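Local coordinates for glyoxalase-like domain protein (PDB 3P8A) that is of uncharacterised function but carries a glyoxalase-like domain of the VOC family, built mainly from antiparallel beta sheet, at residues P134-R139 with K148-Y153. Residues are numbered along the deposited sequence; the frame is centred on the assembly and turned at random.
Sequences PIQMER and KWQLLY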
ATOM      1  N   PRO A 134     -14.358   0.889 -10.644  1.00 21.32           N
ATOM      2  CA  PRO A 134     -13.701  -0.296 -10.052  1.00 20.51           C
ATOM      3  C   PRO A 134     -13.191  -1.338 -11.036  1.00 24.80           C
ATOM      4  O   PRO A 134     -13.876  -1.678 -12.011  1.00 23.73           O
ATOM      5  CB  PRO A 134     -14.755  -0.855  -9.090  1.00 22.30           C
ATOM      6  CG  PRO A 134     -15.703   0.282  -8.852  1.00 27.95           C
ATOM      7  CD  PRO A 134     -15.732   1.037 -10.141  1.00 23.29           C
ATOM      8  N   ILE A 135     -11.948  -1.798 -10.790  1.00 20.62           N
ATOM      9  CA  ILE A 135     -11.243  -2.814 -11.568  1.00 20.04           C
ATOM     10  C   ILE A 135     -11.416  -4.148 -10.838  1.00 22.32           C
ATOM     11  O   ILE A 135     -10.944  -4.283  -9.705  1.00 20.19           O
ATOM     12  CB  ILE A 135      -9.735  -2.459 -11.737  1.00 23.80           C
ATOM     13  CG1 ILE A 135      -9.500  -1.069 -12.414  1.00 25.60           C
ATOM     14  CG2 ILE A 135      -8.950  -3.587 -12.431  1.00 23.69           C
ATOM     15  CD1 ILE A 135      -9.887  -0.950 -13.899  1.00 39.32           C
ATOM     16  N   GLN A 136     -12.052  -5.140 -11.494  1.00 20.05           N
ATOM     17  CA  GLN A 136     -12.215  -6.485 -10.922  1.00 20.64           C
ATOM     18  C   GLN A 136     -10.871  -7.232 -10.933  1.00 24.51           C
ATOM     19  O   GLN A 136     -10.134  -7.194 -11.923  1.00 23.25           O
ATOM     20  CB  GLN A 136     -13.306  -7.273 -11.662  1.00 22.73           C
ATOM     21  CG  GLN A 136     -14.633  -7.384 -10.880  1.00 37.58           C
ATOM     22  CD  GLN A 136     -14.576  -8.201  -9.597  1.00 62.02           C
ATOM     23  OE1 GLN A 136     -13.773  -9.134  -9.428  1.00 58.23           O
ATOM     24  NE2 GLN A 136     -15.464  -7.884  -8.671  1.00 54.12           N
HETATM   25  N   MSE A 137     -10.517  -7.849  -9.794  1.00 22.53           N
HETATM   26  CA  MSE A 137      -9.230  -8.515  -9.624  1.00 21.55           C
HETATM   27  C   MSE A 137      -9.396  -9.877  -8.973  1.00 24.55           C
HETATM   28  O   MSE A 137     -10.312 -10.085  -8.174  1.00 22.64           O
HETATM   29  CB  MSE A 137      -8.339  -7.678  -8.689  1.00 24.21           C
HETATM   30  CG  MSE A 137      -7.914  -6.321  -9.228  1.00 32.03           C
HETATM   31 SE   MSE A 137      -6.474  -6.383 -10.560  0.90 41.00          SE
HETATM   32  CE  MSE A 137      -5.078  -7.252  -9.517  1.00 37.19           C
ATOM     33  N   GLU A 138      -8.451 -10.779  -9.247  1.00 21.46           N
ATOM     34  CA  GLU A 138      -8.430 -12.102  -8.647  1.00 21.58           C
ATOM     35  C   GLU A 138      -7.033 -12.698  -8.678  1.00 25.89           C
ATOM     36  O   GLU A 138      -6.179 -12.272  -9.450  1.00 27.06           O
ATOM     37  CB  GLU A 138      -9.426 -13.079  -9.326  1.00 23.08           C
ATOM     38  CG  GLU A 138      -9.087 -13.438 -10.768  1.00 37.59           C
ATOM     39  CD  GLU A 138      -9.833 -14.629 -11.346  1.00 71.15           C
ATOM     40  OE1 GLU A 138      -9.237 -15.341 -12.190  1.00 81.80           O
ATOM     41  OE2 GLU A 138     -11.011 -14.845 -10.975  1.00 61.75           O
ATOM     42  N   ARG A 139      -6.829 -13.693  -7.839  1.00 21.79           N
ATOM     43  CA  ARG A 139      -5.646 -14.535  -7.777  1.00 21.92           C
ATOM     44  C   ARG A 139      -6.072 -15.858  -7.158  1.00 28.92           C
ATOM     45  O   ARG A 139      -6.929 -15.881  -6.266  1.00 27.29           O
ATOM     46  CB  ARG A 139      -4.402 -13.881  -7.087  1.00 19.32           C
ATOM     47  CG  ARG A 139      -4.562 -13.500  -5.627  1.00 26.06           C
ATOM     48  CD  ARG A 139      -3.261 -13.067  -4.949  1.00 18.63           C
ATOM     49  NE  ARG A 139      -3.523 -12.287  -3.735  1.00 23.49           N
ATOM     50  CZ  ARG A 139      -3.791 -12.790  -2.529  1.00 37.33           C
ATOM     51  NH1 ARG A 139      -3.834 -14.104  -2.342  1.00 22.80           N
ATOM     52  NH2 ARG A 139      -4.025 -11.983  -1.505  1.00 30.91           N
ATOM     53  N   LYS A 148     -11.075 -12.895  -4.487  1.00 24.52           N
ATOM     54  CA  LYS A 148     -11.544 -11.793  -5.332  1.00 23.16           C
ATOM     55  C   LYS A 148     -11.634 -10.433  -4.632  1.00 25.28           C
ATOM     56  O   LYS A 148     -11.897 -10.339  -3.424  1.00 24.83           O
ATOM     57  CB  LYS A 148     -12.877 -12.134  -6.025  1.00 25.57           C
ATOM     58  CG  LYS A 148     -12.815 -13.351  -6.947  1.00 36.27           C
ATOM     59  CD  LYS A 148     -13.764 -13.238  -8.139  1.00 41.36           C
ATOM     60  CE  LYS A 148     -15.077 -13.953  -7.949  1.00 48.33           C
ATOM     61  NZ  LYS A 148     -15.858 -13.996  -9.213  1.00 56.36           N
ATOM     62  N   TRP A 149     -11.389  -9.375  -5.409  1.00 20.02           N
ATOM     63  CA  TRP A 149     -11.466  -8.003  -4.928  1.00 18.78           C
ATOM     64  C   TRP A 149     -11.642  -7.015  -6.074  1.00 19.05           C
ATOM     65  O   TRP A 149     -11.511  -7.385  -7.248  1.00 15.55           O
ATOM     66  CB  TRP A 149     -10.235  -7.655  -4.047  1.00 17.85           C
ATOM     67  CG  TRP A 149      -8.929  -7.557  -4.773  1.00 18.24           C
ATOM     68  CD1 TRP A 149      -8.336  -6.418  -5.227  1.00 20.87           C
ATOM     69  CD2 TRP A 149      -8.041  -8.635  -5.112  1.00 18.30           C
ATOM     70  NE1 TRP A 149      -7.111  -6.707  -5.777  1.00 20.02           N
ATOM     71  CE2 TRP A 149      -6.902  -8.062  -5.722  1.00 21.33           C
ATOM     72  CE3 TRP A 149      -8.083 -10.035  -4.937  1.00 19.63           C
ATOM     73  CZ2 TRP A 149      -5.841  -8.836  -6.207  1.00 20.58           C
ATOM     74  CZ3 TRP A 149      -7.021 -10.798  -5.399  1.00 20.79           C
ATOM     75  CH2 TRP A 149      -5.914 -10.200  -6.020  1.00 21.14           C
ATOM     76  N   GLN A 150     -11.942  -5.765  -5.719  1.00 15.00           N
ATOM     77  CA  GLN A 150     -12.056  -4.649  -6.652  1.00 15.01           C
ATOM     78  C   GLN A 150     -11.106  -3.553  -6.214  1.00 14.22           C
ATOM     79  O   GLN A 150     -10.957  -3.308  -5.019  1.00 12.96           O
ATOM     80  CB  GLN A 150     -13.468  -4.055  -6.682  1.00 16.75           C
ATOM     81  CG  GLN A 150     -14.568  -5.019  -7.090  1.00 29.78           C
ATOM     82  CD  GLN A 150     -15.888  -4.364  -6.790  1.00 37.49           C
ATOM     83  OE1 GLN A 150     -16.558  -4.665  -5.794  1.00 26.05           O
ATOM     84  NE2 GLN A 150     -16.219  -3.344  -7.559  1.00 26.61           N
ATOM     85  N   LEU A 151     -10.499  -2.876  -7.182  1.00 11.45           N
ATOM     86  CA  LEU A 151      -9.617  -1.740  -6.933  1.00 11.82           C
ATOM     87  C   LEU A 151     -10.199  -0.482  -7.584  1.00 16.35           C
ATOM     88  O   LEU A 151     -10.868  -0.568  -8.610  1.00 15.58           O
ATOM     89  CB  LEU A 151      -8.204  -1.993  -7.477  1.00 11.80           C
ATOM     90  CG  LEU A 151      -7.449  -3.198  -6.903  1.00 15.67           C
ATOM     91  CD1 LEU A 151      -6.097  -3.298  -7.516  1.00 15.07           C
ATOM     92  CD2 LEU A 151      -7.298  -3.106  -5.395  1.00 16.68           C
ATOM     93  N   LEU A 152      -9.946   0.678  -6.990  1.00 14.28           N
ATOM     94  CA  LEU A 152     -10.368   1.968  -7.533  1.00 13.48           C
ATOM     95  C   LEU A 152      -9.159   2.876  -7.397  1.00 16.20           C
ATOM     96  O   LEU A 152      -8.499   2.886  -6.351  1.00 14.74           O
ATOM     97  CB  LEU A 152     -11.573   2.526  -6.771  1.00 14.23           C
ATOM     98  CG  LEU A 152     -12.130   3.893  -7.227  1.00 19.27           C
ATOM     99  CD1 LEU A 152     -12.921   3.775  -8.527  1.00 20.24           C
ATOM    100  CD2 LEU A 152     -12.968   4.495  -6.134  1.00 19.47           C
ATOM    101  N   TYR A 153      -8.820   3.564  -8.479  1.00 12.80           N
ATOM    102  CA  TYR A 153      -7.666   4.438  -8.510  1.00 13.45           C
ATOM    103  C   TYR A 153      -8.043   5.876  -8.694  1.00 18.46           C
ATOM    104  O   TYR A 153      -9.014   6.176  -9.396  1.00 17.83           O
ATOM    105  CB  TYR A 153      -6.754   4.048  -9.652  1.00 14.02           C
ATOM    106  CG  TYR A 153      -6.181   2.654  -9.517  1.00 15.06           C
ATOM    107  CD1 TYR A 153      -5.041   2.421  -8.756  1.00 15.74           C
ATOM    108  CD2 TYR A 153      -6.716   1.588 -10.232  1.00 15.26           C
ATOM    109  CE1 TYR A 153      -4.490   1.148  -8.645  1.00 16.62           C
ATOM    110  CE2 TYR A 153      -6.146   0.314 -10.164  1.00 16.46           C
ATOM    111  CZ  TYR A 153      -5.045   0.099  -9.350  1.00 18.71           C
ATOM    112  OH  TYR A 153      -4.449  -1.125  -9.292  1.00 15.42           O
TER
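W149 lays its indole across the side chain of M137, a selenomethionine, and these are the two residues most covered by the opposite strand. M137 CB stands 3.4 Å from the centroid of the five-membered ring and 18° off its normal, which meets the criteria for a CH-pi contact over the face. The torsion of W149 explains the overlap: CG sits between the backbone N and the carbonyl carbon (chi1 69°), swinging the ring over the neighbouring strand. Bends at chi2 and chi3 bring M137 CE to 3.7 Å from W149 CZ2, and M137 CG packs 3.9 Å from L151 CD1. The ring edge carries a second contact, with R139 CG near the ring plane and 3.6 Å from W149 CH2.

M137 and W149 form a hydrogen-bonded antiparallel pair, and I135 with L151 forms the next; the bond from I135 N to L151 O is 2.7 Å long and nearly straight. On the other sheet face, the Q136 and Q150 amide planes lie 14° apart, with Q136 NE2 3.4 Å from Q150 CG and hydrogen-bonded to E171.

These strands form a beta hairpin at one margin of the eight-stranded mixed sheet: 130-139 is outermost, 147-155 pairs on its other side with antiparallel strand 166-170, whose W170 meets W149, and helix 117-125 touches P134, Q150 and L152.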